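PDB 6MJP: FIG000988: Predicted permease from Vibrio cholerae, which probably forms part of the LptBFG ABC transporter that moves lipopolysaccharide from the inner membrane toward the outer membrane. Local coordinates for residues L311-T316 / P333-L338; L64-Y69 / L304-Y309; V172-L177 / S186-H191; E265-I270 / I329-I334. All blocks are in the same frame, centred on the assembly; numbering follows the deposited sequence.

Contact 1 (L311-T316 / P333-L338); sequences LALSAT and PINAAL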
loop_
_atom_site.group_PDB
_atom_site.type_symbol
_atom_site.label_atom_id
_atom_site.label_comp_id
_atom_site.label_asym_id
_atom_site.label_seq_id
_atom_site.Cartn_x
_atom_site.Cartn_y
_atom_site.Cartn_z
ATOM N N LEU D 311 -0.545 -15.947 -8.776
ATOM C CA LEU D 311 -1.665 -15.648 -9.656
ATOM C C LEU D 311 -1.593 -16.479 -10.930
ATOM O O LEU D 311 -2.612 -17.015 -11.386
ATOM C CB LEU D 311 -1.704 -14.157 -9.977
ATOM C CG LEU D 311 -2.783 -13.398 -9.206
ATOM C CD1 LEU D 311 -2.699 -13.757 -7.741
ATOM C CD2 LEU D 311 -2.631 -11.903 -9.395
ATOM N N ALA D 312 -0.398 -16.611 -11.510
ATOM C CA ALA D 312 -0.248 -17.462 -12.686
ATOM C C ALA D 312 -0.492 -18.920 -12.334
ATOM O O ALA D 312 -1.129 -19.652 -13.102
ATOM C CB ALA D 312 1.136 -17.280 -13.300
ATOM N N LEU D 313 0.000 -19.361 -11.173
ATOM C CA LEU D 313 -0.248 -20.731 -10.736
ATOM C C LEU D 313 -1.739 -20.997 -10.595
ATOM O O LEU D 313 -2.247 -22.018 -11.072
ATOM C CB LEU D 313 0.461 -20.999 -9.414
ATOM C CG LEU D 313 0.585 -22.452 -8.959
ATOM C CD1 LEU D 313 1.630 -23.180 -9.769
ATOM C CD2 LEU D 313 0.960 -22.500 -7.502
ATOM N N SER D 314 -2.459 -20.086 -9.936
ATOM C CA SER D 314 -3.891 -20.277 -9.755
ATOM C C SER D 314 -4.615 -20.239 -11.095
ATOM O O SER D 314 -5.554 -21.012 -11.323
ATOM C CB SER D 314 -4.438 -19.218 -8.792
ATOM O OG SER D 314 -5.785 -19.474 -8.426
ATOM N N ALA D 315 -4.170 -19.365 -12.003
ATOM C CA ALA D 315 -4.833 -19.231 -13.296
ATOM C C ALA D 315 -4.672 -20.496 -14.126
ATOM O O ALA D 315 -5.639 -20.993 -14.716
ATOM C CB ALA D 315 -4.290 -18.016 -14.046
ATOM N N THR D 316 -3.450 -21.033 -14.184
ATOM C CA THR D 316 -3.244 -22.305 -14.865
ATOM C C THR D 316 -4.008 -23.433 -14.188
ATOM O O THR D 316 -4.471 -24.356 -14.866
ATOM C CB THR D 316 -1.757 -22.644 -14.921
ATOM O OG1 THR D 316 -1.186 -22.552 -13.612
ATOM C CG2 THR D 316 -1.041 -21.685 -15.837
ATOM N N PRO D 333 5.060 -25.815 -16.028
ATOM C CA PRO D 333 5.769 -24.662 -16.608
ATOM C C PRO D 333 5.861 -23.458 -15.676
ATOM O O PRO D 333 6.886 -22.765 -15.698
ATOM C CB PRO D 333 4.959 -24.346 -17.874
ATOM C CG PRO D 333 3.614 -24.916 -17.613
ATOM C CD PRO D 333 3.865 -26.159 -16.819
ATOM N N ILE D 334 4.846 -23.186 -14.848
ATOM C CA ILE D 334 4.955 -22.063 -13.918
ATOM C C ILE D 334 6.088 -22.300 -12.929
ATOM O O ILE D 334 6.908 -21.411 -12.678
ATOM C CB ILE D 334 3.625 -21.815 -13.185
ATOM C CG1 ILE D 334 2.475 -21.668 -14.182
ATOM C CG2 ILE D 334 3.752 -20.567 -12.314
ATOM C CD1 ILE D 334 2.615 -20.466 -15.077
ATOM N N ASN D 335 6.136 -23.497 -12.338
ATOM C CA ASN D 335 7.227 -23.829 -11.427
ATOM C C ASN D 335 8.567 -23.816 -12.147
ATOM O O ASN D 335 9.577 -23.373 -11.589
ATOM C CB ASN D 335 6.989 -25.190 -10.785
ATOM C CG ASN D 335 5.728 -25.221 -9.965
ATOM O OD1 ASN D 335 5.770 -25.145 -8.738
ATOM N ND2 ASN D 335 4.590 -25.316 -10.638
ATOM N N ALA D 336 8.598 -24.303 -13.389
ATOM C CA ALA D 336 9.842 -24.268 -14.147
ATOM C C ALA D 336 10.332 -22.836 -14.335
ATOM O O ALA D 336 11.524 -22.559 -14.168
ATOM C CB ALA D 336 9.658 -24.965 -15.497
ATOM N N ALA D 337 9.425 -21.910 -14.666
ATOM C CA ALA D 337 9.825 -20.516 -14.839
ATOM C C ALA D 337 10.347 -19.924 -13.535
ATOM O O ALA D 337 11.287 -19.118 -13.536
ATOM C CB ALA D 337 8.658 -19.691 -15.372
ATOM N N LEU D 338 9.753 -20.313 -12.409
ATOM C CA LEU D 338 10.286 -19.886 -11.124
ATOM C C LEU D 338 11.698 -20.425 -10.920
ATOM O O LEU D 338 12.615 -19.683 -10.539
ATOM C CB LEU D 338 9.358 -20.344 -10.002
ATOM C CG LEU D 338 9.720 -19.813 -8.616
ATOM C CD1 LEU D 338 9.694 -18.295 -8.610
ATOM C CD2 LEU D 338 8.770 -20.376 -7.581
#

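Contact 2 (L64-Y69 / L304-Y309); sequences LPLSLY and LIYLTY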
loop_
_atom_site.group_PDB
_atom_site.type_symbol
_atom_site.label_atom_id
_atom_site.label_comp_id
_atom_site.label_asym_id
_atom_site.label_seq_id
_atom_site.Cartn_x
_atom_site.Cartn_y
_atom_site.Cartn_z
ATOM N N LEU D 64 2.432 -19.932 4.880
ATOM C CA LEU D 64 3.757 -20.513 5.098
ATOM C C LEU D 64 4.787 -20.098 4.054
ATOM O O LEU D 64 5.891 -19.694 4.448
ATOM C CB LEU D 64 3.646 -22.040 5.180
ATOM C CG LEU D 64 2.884 -22.567 6.392
ATOM C CD1 LEU D 64 2.857 -24.087 6.386
ATOM C CD2 LEU D 64 3.482 -22.033 7.692
ATOM N N PRO D 65 4.512 -20.166 2.719
ATOM C CA PRO D 65 5.501 -19.672 1.751
ATOM C C PRO D 65 5.904 -18.231 2.012
ATOM O O PRO D 65 7.089 -17.924 2.158
ATOM C CB PRO D 65 4.777 -19.795 0.403
ATOM C CG PRO D 65 3.752 -20.823 0.602
ATOM C CD PRO D 65 3.325 -20.722 2.039
ATOM N N LEU D 66 4.916 -17.337 2.057
ATOM C CA LEU D 66 5.200 -15.926 2.285
ATOM C C LEU D 66 5.908 -15.713 3.608
ATOM O O LEU D 66 6.766 -14.828 3.724
ATOM C CB LEU D 66 3.903 -15.123 2.254
ATOM C CG LEU D 66 4.091 -13.615 2.203
ATOM C CD1 LEU D 66 4.887 -13.226 0.970
ATOM C CD2 LEU D 66 2.743 -12.941 2.202
ATOM N N SER D 67 5.565 -16.518 4.612
ATOM C CA SER D 67 6.165 -16.387 5.934
ATOM C C SER D 67 7.680 -16.529 5.864
ATOM O O SER D 67 8.425 -15.621 6.254
ATOM C CB SER D 67 5.560 -17.438 6.864
ATOM O OG SER D 67 6.099 -17.344 8.161
ATOM N N LEU D 68 8.149 -17.668 5.350
ATOM C CA LEU D 68 9.581 -17.904 5.200
ATOM C C LEU D 68 10.212 -16.941 4.197
ATOM O O LEU D 68 11.338 -16.473 4.405
ATOM C CB LEU D 68 9.814 -19.349 4.774
ATOM C CG LEU D 68 11.280 -19.756 4.678
ATOM C CD1 LEU D 68 11.963 -19.551 6.016
ATOM C CD2 LEU D 68 11.398 -21.192 4.235
ATOM N N TYR D 69 9.503 -16.648 3.104
ATOM C CA TYR D 69 9.966 -15.701 2.090
ATOM C C TYR D 69 10.325 -14.345 2.690
ATOM O O TYR D 69 11.448 -13.858 2.529
ATOM C CB TYR D 69 8.863 -15.553 1.039
ATOM C CG TYR D 69 9.150 -14.764 -0.230
ATOM C CD1 TYR D 69 9.941 -15.286 -1.246
ATOM C CD2 TYR D 69 8.541 -13.533 -0.447
ATOM C CE1 TYR D 69 10.159 -14.571 -2.427
ATOM C CE2 TYR D 69 8.750 -12.817 -1.610
ATOM C CZ TYR D 69 9.556 -13.332 -2.597
ATOM O OH TYR D 69 9.737 -12.586 -3.741
ATOM N N LEU D 304 5.851 -8.315 -5.508
ATOM C CA LEU D 304 5.432 -8.407 -6.903
ATOM C C LEU D 304 5.742 -9.778 -7.497
ATOM O O LEU D 304 4.935 -10.335 -8.249
ATOM C CB LEU D 304 6.116 -7.308 -7.699
ATOM C CG LEU D 304 5.944 -7.352 -9.196
ATOM C CD1 LEU D 304 4.474 -7.136 -9.513
ATOM C CD2 LEU D 304 6.827 -6.276 -9.807
ATOM N N ILE D 305 6.899 -10.339 -7.156
ATOM C CA ILE D 305 7.303 -11.644 -7.665
ATOM C C ILE D 305 6.405 -12.737 -7.108
ATOM O O ILE D 305 6.019 -13.676 -7.819
ATOM C CB ILE D 305 8.775 -11.902 -7.300
ATOM C CG1 ILE D 305 9.700 -11.077 -8.196
ATOM C CG2 ILE D 305 9.099 -13.399 -7.295
ATOM C CD1 ILE D 305 11.124 -11.127 -7.757
ATOM N N TYR D 306 6.104 -12.651 -5.808
ATOM C CA TYR D 306 5.232 -13.623 -5.151
ATOM C C TYR D 306 3.823 -13.564 -5.717
ATOM O O TYR D 306 3.171 -14.597 -5.905
ATOM C CB TYR D 306 5.208 -13.345 -3.652
ATOM C CG TYR D 306 4.460 -14.353 -2.790
ATOM C CD1 TYR D 306 3.073 -14.305 -2.651
ATOM C CD2 TYR D 306 5.149 -15.328 -2.072
ATOM C CE1 TYR D 306 2.398 -15.221 -1.850
ATOM C CE2 TYR D 306 4.485 -16.243 -1.272
ATOM C CZ TYR D 306 3.109 -16.184 -1.162
ATOM O OH TYR D 306 2.445 -17.095 -0.363
ATOM N N LEU D 307 3.318 -12.354 -5.955
ATOM C CA LEU D 307 1.976 -12.227 -6.496
ATOM C C LEU D 307 1.910 -12.822 -7.894
ATOM O O LEU D 307 1.011 -13.614 -8.196
ATOM C CB LEU D 307 1.537 -10.763 -6.490
ATOM C CG LEU D 307 0.692 -10.289 -5.296
ATOM C CD1 LEU D 307 1.341 -10.669 -3.962
ATOM C CD2 LEU D 307 0.426 -8.777 -5.369
ATOM N N THR D 308 2.878 -12.479 -8.757
ATOM C CA THR D 308 2.848 -12.988 -10.131
ATOM C C THR D 308 2.893 -14.507 -10.154
ATOM O O THR D 308 2.202 -15.154 -10.951
ATOM C CB THR D 308 4.008 -12.441 -10.960
ATOM O OG1 THR D 308 5.243 -12.833 -10.352
ATOM C CG2 THR D 308 3.948 -10.954 -11.043
ATOM N N TYR D 309 3.724 -15.095 -9.299
ATOM C CA TYR D 309 3.828 -16.545 -9.292
ATOM C C TYR D 309 2.509 -17.193 -8.903
ATOM O O TYR D 309 2.022 -18.091 -9.597
ATOM C CB TYR D 309 4.930 -16.987 -8.344
ATOM C CG TYR D 309 4.983 -18.482 -8.197
ATOM C CD1 TYR D 309 5.482 -19.285 -9.216
ATOM C CD2 TYR D 309 4.534 -19.096 -7.040
ATOM C CE1 TYR D 309 5.536 -20.657 -9.081
ATOM C CE2 TYR D 309 4.585 -20.462 -6.890
ATOM C CZ TYR D 309 5.086 -21.242 -7.914
ATOM O OH TYR D 309 5.139 -22.609 -7.757
#

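Contact 3 (V172-L177 / S186-H191); sequences VFVAQL and SVMFSH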
loop_
_atom_site.group_PDB
_atom_site.type_symbol
_atom_site.label_atom_id
_atom_site.label_comp_id
_atom_site.label_asym_id
_atom_site.label_seq_id
_atom_site.Cartn_x
_atom_site.Cartn_y
_atom_site.Cartn_z
ATOM N N VAL D 172 -42.032 -4.935 -3.709
ATOM C CA VAL D 172 -41.431 -5.292 -4.992
ATOM C C VAL D 172 -42.211 -4.679 -6.148
ATOM O O VAL D 172 -43.437 -4.531 -6.099
ATOM C CB VAL D 172 -41.363 -6.825 -5.135
ATOM C CG1 VAL D 172 -40.603 -7.215 -6.386
ATOM C CG2 VAL D 172 -40.735 -7.440 -3.907
ATOM N N PHE D 173 -41.480 -4.337 -7.209
ATOM C CA PHE D 173 -42.037 -3.881 -8.478
ATOM C C PHE D 173 -41.339 -4.634 -9.601
ATOM O O PHE D 173 -40.116 -4.542 -9.736
ATOM C CB PHE D 173 -41.849 -2.371 -8.654
ATOM C CG PHE D 173 -42.028 -1.895 -10.075
ATOM C CD1 PHE D 173 -43.287 -1.564 -10.555
ATOM C CD2 PHE D 173 -40.945 -1.775 -10.933
ATOM C CE1 PHE D 173 -43.462 -1.130 -11.859
ATOM C CE2 PHE D 173 -41.115 -1.345 -12.241
ATOM C CZ PHE D 173 -42.372 -1.019 -12.702
ATOM N N VAL D 174 -42.106 -5.350 -10.420
ATOM C CA VAL D 174 -41.557 -6.130 -11.524
ATOM C C VAL D 174 -42.143 -5.618 -12.834
ATOM O O VAL D 174 -43.371 -5.545 -12.986
ATOM C CB VAL D 174 -41.837 -7.633 -11.353
ATOM C CG1 VAL D 174 -41.175 -8.419 -12.469
ATOM C CG2 VAL D 174 -41.337 -8.108 -10.015
ATOM N N ALA D 175 -41.268 -5.277 -13.779
ATOM C CA ALA D 175 -41.663 -4.732 -15.070
ATOM C C ALA D 175 -41.181 -5.649 -16.179
ATOM O O ALA D 175 -40.014 -6.048 -16.194
ATOM C CB ALA D 175 -41.094 -3.326 -15.280
ATOM N N GLN D 176 -42.070 -5.977 -17.111
ATOM C CA GLN D 176 -41.716 -6.811 -18.259
ATOM C C GLN D 176 -42.361 -6.183 -19.489
ATOM O O GLN D 176 -43.547 -6.391 -19.755
ATOM C CB GLN D 176 -42.165 -8.253 -18.062
ATOM C CG GLN D 176 -41.986 -9.135 -19.283
ATOM C CD GLN D 176 -42.573 -10.520 -19.095
ATOM O OE1 GLN D 176 -42.620 -11.039 -17.979
ATOM N NE2 GLN D 176 -43.029 -11.124 -20.189
ATOM N N LEU D 177 -41.577 -5.406 -20.228
ATOM C CA LEU D 177 -42.072 -4.663 -21.374
ATOM C C LEU D 177 -41.917 -5.423 -22.681
ATOM O O LEU D 177 -42.302 -4.904 -23.734
ATOM C CB LEU D 177 -41.355 -3.313 -21.469
ATOM C CG LEU D 177 -41.676 -2.295 -20.372
ATOM C CD1 LEU D 177 -40.707 -1.128 -20.465
ATOM C CD2 LEU D 177 -43.130 -1.811 -20.438
ATOM N N SER D 186 -46.263 -7.317 -19.089
ATOM C CA SER D 186 -46.981 -7.171 -17.839
ATOM C C SER D 186 -46.167 -6.303 -16.899
ATOM O O SER D 186 -44.982 -6.046 -17.124
ATOM C CB SER D 186 -47.267 -8.536 -17.209
ATOM O OG SER D 186 -46.057 -9.256 -17.036
ATOM N N VAL D 187 -46.839 -5.834 -15.849
ATOM C CA VAL D 187 -46.236 -5.083 -14.756
ATOM C C VAL D 187 -46.984 -5.502 -13.499
ATOM O O VAL D 187 -48.213 -5.370 -13.438
ATOM C CB VAL D 187 -46.330 -3.556 -14.957
ATOM C CG1 VAL D 187 -46.052 -2.830 -13.652
ATOM C CG2 VAL D 187 -45.369 -3.076 -16.028
ATOM N N MET D 188 -46.263 -6.027 -12.508
ATOM C CA MET D 188 -46.879 -6.453 -11.258
ATOM C C MET D 188 -46.190 -5.781 -10.084
ATOM O O MET D 188 -44.988 -5.511 -10.130
ATOM C CB MET D 188 -46.836 -7.975 -11.089
ATOM C CG MET D 188 -45.461 -8.591 -11.032
ATOM S SD MET D 188 -45.597 -10.317 -11.510
ATOM C CE MET D 188 -45.397 -10.175 -13.288
ATOM N N PHE D 189 -46.970 -5.520 -9.035
ATOM C CA PHE D 189 -46.515 -4.844 -7.830
ATOM C C PHE D 189 -47.099 -5.552 -6.620
ATOM O O PHE D 189 -48.316 -5.737 -6.536
ATOM C CB PHE D 189 -46.941 -3.376 -7.820
ATOM C CG PHE D 189 -46.273 -2.565 -6.751
ATOM C CD1 PHE D 189 -45.043 -1.983 -6.987
ATOM C CD2 PHE D 189 -46.864 -2.389 -5.507
ATOM C CE1 PHE D 189 -44.413 -1.240 -6.015
ATOM C CE2 PHE D 189 -46.233 -1.644 -4.527
ATOM C CZ PHE D 189 -45.005 -1.068 -4.788
ATOM N N SER D 190 -46.240 -5.929 -5.678
ATOM C CA SER D 190 -46.704 -6.642 -4.494
ATOM C C SER D 190 -46.191 -5.979 -3.220
ATOM O O SER D 190 -45.649 -4.868 -3.260
ATOM C CB SER D 190 -46.271 -8.104 -4.556
ATOM O OG SER D 190 -44.870 -8.221 -4.417
ATOM N N HIS D 191 -46.370 -6.634 -2.081
ATOM C CA HIS D 191 -45.896 -6.076 -0.826
ATOM C C HIS D 191 -44.613 -6.745 -0.344
ATOM O O HIS D 191 -43.748 -6.073 0.223
ATOM C CB HIS D 191 -46.994 -6.178 0.247
ATOM C CG HIS D 191 -48.015 -5.076 0.193
ATOM N ND1 HIS D 191 -49.271 -5.244 -0.353
ATOM C CD2 HIS D 191 -47.967 -3.796 0.634
ATOM C CE1 HIS D 191 -49.949 -4.112 -0.252
ATOM N NE2 HIS D 191 -49.180 -3.218 0.343
#

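Contact 4 (E265-I270 / I329-I334); sequences ELQWRI and IGLWPI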
loop_
_atom_site.group_PDB
_atom_site.type_symbol
_atom_site.label_atom_id
_atom_site.label_comp_id
_atom_site.label_asym_id
_atom_site.label_seq_id
_atom_site.Cartn_x
_atom_site.Cartn_y
_atom_site.Cartn_z
ATOM N N GLU D 265 -6.165 -30.128 -8.852
ATOM C CA GLU D 265 -6.079 -29.922 -7.413
ATOM C C GLU D 265 -4.845 -30.600 -6.844
ATOM O O GLU D 265 -4.126 -30.011 -6.026
ATOM C CB GLU D 265 -7.345 -30.436 -6.734
ATOM C CG GLU D 265 -7.257 -30.499 -5.212
ATOM C CD GLU D 265 -7.099 -29.133 -4.555
ATOM O OE1 GLU D 265 -6.418 -29.055 -3.509
ATOM O OE2 GLU D 265 -7.659 -28.139 -5.070
ATOM N N LEU D 266 -4.571 -31.832 -7.283
ATOM C CA LEU D 266 -3.389 -32.543 -6.807
ATOM C C LEU D 266 -2.114 -31.804 -7.185
ATOM O O LEU D 266 -1.173 -31.721 -6.386
ATOM C CB LEU D 266 -3.370 -33.963 -7.372
ATOM C CG LEU D 266 -2.140 -34.802 -7.027
ATOM C CD1 LEU D 266 -2.049 -35.015 -5.527
ATOM C CD2 LEU D 266 -2.184 -36.130 -7.756
ATOM N N GLN D 267 -2.068 -31.259 -8.403
ATOM C CA GLN D 267 -0.896 -30.507 -8.830
ATOM C C GLN D 267 -0.751 -29.199 -8.073
ATOM O O GLN D 267 0.372 -28.736 -7.871
ATOM C CB GLN D 267 -0.957 -30.229 -10.324
ATOM C CG GLN D 267 -0.865 -31.467 -11.153
ATOM C CD GLN D 267 -0.656 -31.153 -12.603
ATOM O OE1 GLN D 267 0.111 -30.255 -12.950
ATOM N NE2 GLN D 267 -1.339 -31.891 -13.470
ATOM N N TRP D 268 -1.858 -28.573 -7.674
ATOM C CA TRP D 268 -1.740 -27.377 -6.853
ATOM C C TRP D 268 -1.173 -27.727 -5.491
ATOM O O TRP D 268 -0.274 -27.046 -4.989
ATOM C CB TRP D 268 -3.094 -26.677 -6.718
ATOM C CG TRP D 268 -2.997 -25.208 -6.329
ATOM C CD1 TRP D 268 -2.394 -24.206 -7.042
ATOM C CD2 TRP D 268 -3.535 -24.589 -5.150
ATOM N NE1 TRP D 268 -2.515 -23.006 -6.372
ATOM C CE2 TRP D 268 -3.210 -23.214 -5.211
ATOM C CE3 TRP D 268 -4.253 -25.063 -4.049
ATOM C CZ2 TRP D 268 -3.579 -22.316 -4.215
ATOM C CZ3 TRP D 268 -4.619 -24.167 -3.061
ATOM C CH2 TRP D 268 -4.282 -22.809 -3.149
ATOM N N ARG D 269 -1.684 -28.802 -4.883
ATOM C CA ARG D 269 -1.180 -29.227 -3.583
ATOM C C ARG D 269 0.312 -29.522 -3.641
ATOM O O ARG D 269 1.066 -29.124 -2.745
ATOM C CB ARG D 269 -1.943 -30.451 -3.096
ATOM C CG ARG D 269 -3.383 -30.174 -2.750
ATOM C CD ARG D 269 -4.118 -31.434 -2.331
ATOM N NE ARG D 269 -5.522 -31.166 -2.019
ATOM C CZ ARG D 269 -6.396 -32.088 -1.626
ATOM N NH1 ARG D 269 -6.022 -33.353 -1.492
ATOM N NH2 ARG D 269 -7.649 -31.742 -1.367
ATOM N N ILE D 270 0.757 -30.211 -4.693
ATOM C CA ILE D 270 2.178 -30.513 -4.805
ATOM C C ILE D 270 2.969 -29.271 -5.192
ATOM O O ILE D 270 4.129 -29.127 -4.796
ATOM C CB ILE D 270 2.421 -31.672 -5.793
ATOM C CG1 ILE D 270 3.854 -32.185 -5.681
ATOM C CG2 ILE D 270 2.183 -31.247 -7.220
ATOM C CD1 ILE D 270 4.205 -33.224 -6.727
ATOM N N ILE D 329 0.519 -31.499 -18.626
ATOM C CA ILE D 329 1.568 -30.503 -18.429
ATOM C C ILE D 329 1.302 -29.668 -17.180
ATOM O O ILE D 329 2.231 -29.339 -16.440
ATOM C CB ILE D 329 1.722 -29.625 -19.688
ATOM C CG1 ILE D 329 0.459 -28.803 -19.949
ATOM C CG2 ILE D 329 2.032 -30.497 -20.900
ATOM C CD1 ILE D 329 0.601 -27.825 -21.091
ATOM N N GLY D 330 0.039 -29.335 -16.924
ATOM C CA GLY D 330 -0.367 -28.789 -15.641
ATOM C C GLY D 330 0.403 -27.554 -15.227
ATOM O O GLY D 330 0.684 -26.664 -16.036
ATOM N N LEU D 331 0.755 -27.503 -13.943
ATOM C CA LEU D 331 1.439 -26.365 -13.348
ATOM C C LEU D 331 2.956 -26.469 -13.450
ATOM O O LEU D 331 3.661 -25.617 -12.900
ATOM C CB LEU D 331 1.029 -26.223 -11.883
ATOM C CG LEU D 331 -0.455 -26.426 -11.574
ATOM C CD1 LEU D 331 -0.663 -26.378 -10.076
ATOM C CD2 LEU D 331 -1.339 -25.399 -12.285
ATOM N N TRP D 332 3.467 -27.495 -14.128
ATOM C CA TRP D 332 4.909 -27.632 -14.308
ATOM C C TRP D 332 5.567 -26.407 -14.935
ATOM O O TRP D 332 6.602 -25.968 -14.404
ATOM C CB TRP D 332 5.211 -28.885 -15.142
ATOM C CG TRP D 332 4.950 -30.187 -14.437
ATOM C CD1 TRP D 332 3.741 -30.794 -14.253
ATOM C CD2 TRP D 332 5.928 -31.053 -13.843
ATOM N NE1 TRP D 332 3.904 -31.979 -13.573
ATOM C CE2 TRP D 332 5.236 -32.161 -13.310
ATOM C CE3 TRP D 332 7.322 -30.996 -13.708
ATOM C CZ2 TRP D 332 5.890 -33.204 -12.651
ATOM C CZ3 TRP D 332 7.969 -32.033 -13.051
ATOM C CH2 TRP D 332 7.253 -33.120 -12.532
ATOM N N PRO D 333 5.060 -25.815 -16.028
ATOM C CA PRO D 333 5.769 -24.662 -16.608
ATOM C C PRO D 333 5.861 -23.458 -15.676
ATOM O O PRO D 333 6.886 -22.765 -15.698
ATOM C CB PRO D 333 4.959 -24.346 -17.874
ATOM C CG PRO D 333 3.614 -24.916 -17.613
ATOM C CD PRO D 333 3.865 -26.159 -16.819
ATOM N N ILE D 334 4.846 -23.186 -14.848
ATOM C CA ILE D 334 4.955 -22.063 -13.918
ATOM C C ILE D 334 6.088 -22.300 -12.929
ATOM O O ILE D 334 6.908 -21.411 -12.678
ATOM C CB ILE D 334 3.625 -21.815 -13.185
ATOM C CG1 ILE D 334 2.475 -21.668 -14.182
ATOM C CG2 ILE D 334 3.752 -20.567 -12.314
ATOM C CD1 ILE D 334 2.615 -20.466 -15.077
#

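Contact 1 (L311-T316 / P333-L338)
T316 OG1 lies over two carbonyls of its own helix at the point where its side chain faces I334: it is 2.8 Å from L313 O and 2.9 Å from A312 O, and has one proton to share between these two acceptors. The setting is an antiparallel pair of consecutive transmembrane helices, 299-321 and 332-346, whose segment axes come within 10.0 Å at 162°. A chi1 of 52° places OG1 beside both carbonyls, either of which could take the proton, and this lets threonine sit at an apolar interface. The side chain then meets I334 tip to tip, with CG2 3.9 Å from I334 CD1.

I334 carries most of the packing. Its branched shape lets it touch several residues at once: CD1 reaches the methyl of A312, while CG2 rests near the backbone N of L313. A312 is small enough to let the isoleucine come close to the helix. L313 swings its CD1 across I334 CB at an oblique angle, its CG trans to the backbone N (chi1 -166°). The polar end of N335 is held twice: ND2 bonds to L331 O in the turn that precedes its helix, and OD1 to Y309 OH on helix 299-321. LptC, another chain, packs on A312 and A315 through its S18 and Y21. Beside these bonds, N335 ND2 also lies 3.8 Å from L313 CD1.

Contact 2 (L64-Y69 / L304-Y309)
The Y306 ring projects from helix 299-321 across to helix 48-81, where L66 covers one of its faces and P65 meets its edge. These transmembrane segments run antiparallel at 159°, their axes 11.9 Å apart. L66 CD1 stands almost over the middle of the ring in a CH-pi contact, 3.8 Å from the Y306 ring centroid and 13° off the normal. P65 CB lies near the ring plane, 3.9 Å from Y306 CE2. Proline suits this kinked turn, as it has no N-H to offer and presents a compact hydrocarbon surface.

The two tyrosines lie side by side, pointing opposite ways. Both have CG trans to the backbone N (Y69 chi1 -172°), which extends each ring toward the opposite helix; the rings, their planes 48° apart, meet obliquely, with Y69 CE2 4.1 Å from Y306 CB. Y69 OH passes beside I305 CG2 and bonds to A302 O one turn earlier, so its polar end is satisfied on the opposite helix. The contact thus relies chiefly on aromatic and aliphatic surface, which suits a buried place in the membrane.

Contact 3 (V172-L177 / S186-H191)
V174 and M188 form a hydrogen-bonded pair near the middle of an antiparallel beta hairpin built from strands 173-176 and 186-190. V174 N gives a nearly straight bond of 2.9 Å to M188 O, and M188 N returns one of 3.0 Å to V174 O. Q176 and S186 repeat this reciprocal pairing, and S190 N adds a longer bond of 3.2 Å to V172 O. At the non-hydrogen-bonded pairs F173-F189 and A175-V187 the CA atoms come closer; V187 CA points a weaker C-H toward V174 O, 3.4 Å away.

Apolar side chains sort by face. On one, F173, A175, V187 and F189 lie together: the two phenylalanine side chains run roughly perpendicular to each other, with F189 CD1 in the plane of the F173 ring at its edge and 3.6 Å from F173 CB. F173 CE1 also meets V187 CG1 at 3.6 Å. Beta-branched valine and flat phenylalanine suit the extended chain and fill this face. On the other, V174 CB packs against M188 CG, which a chi1 of 62° brings alongside.

The hairpin lies inside the six-stranded sheet, between strands 158-160 and 210-214. L207 of strand 203-208 covers the V174-M188 face, whereas F158 and F177 of LptG, another chain, meet the rings of F173 and F189 respectively.

Contact 4 (E265-I270 / I329-I334)
A type II' beta turn from I329 to W332 leads into transmembrane helix 332-346, and Q267 of helix 260-286 receives it. The side-chain oxygen does the work: L331 N donates to Q267 OE1 at 3.0 Å, with an N-H...O angle of 155° and the donor tilted 25° from the amide plane. An extended chain beyond CG carries OE1 out to the turn, a length well matched to glutamine. The turn itself is closed by W332 N bonding to I329 O at 3.2 Å. G330 occupies its second position with a positive phi of 55°, which glycine adopts readily, and having no side chain it leaves room for the glutamine amide to lie against its CA.

L331 points back at the helix. Its CD1 reaches 3.9 Å from Q267 CB and comes to the edge of the W268 indole, near the ring plane and 4.1 Å from W268 CD1. Leucine fits here because its branched apolar end can touch both the glutamine CB and the tryptophan edge. K317 makes a cation-pi contact with W268 and a salt bridge with E265. The glutamine therefore pays for a backbone N-H in the turn just ahead of a helix while its methylenes join the apolar packing.

Overall arrangement
Contacts 1, 2 and 4 form a continuous group in the transmembrane part, while contact 3 stands apart in the beta domain, its centre about 50 Å from theirs. Helix 299-321 serves contacts 1 and 2, whose centres are 13 Å apart. Contacts 1 and 4, whose centres are 8 Å apart, both use helix 332-346 and share P333 and I334; Y309 touches I334, tying contact 2 to both. Helices 260-286, 299-321 and 332-346 follow one another in the chain, whereas helix 48-81 comes from far earlier; the strands of contact 3 lie in the sequence between the partners of contact 2. The permease thus inserts a beta domain in the sequence between early and late membrane helices, which pack together in the membrane.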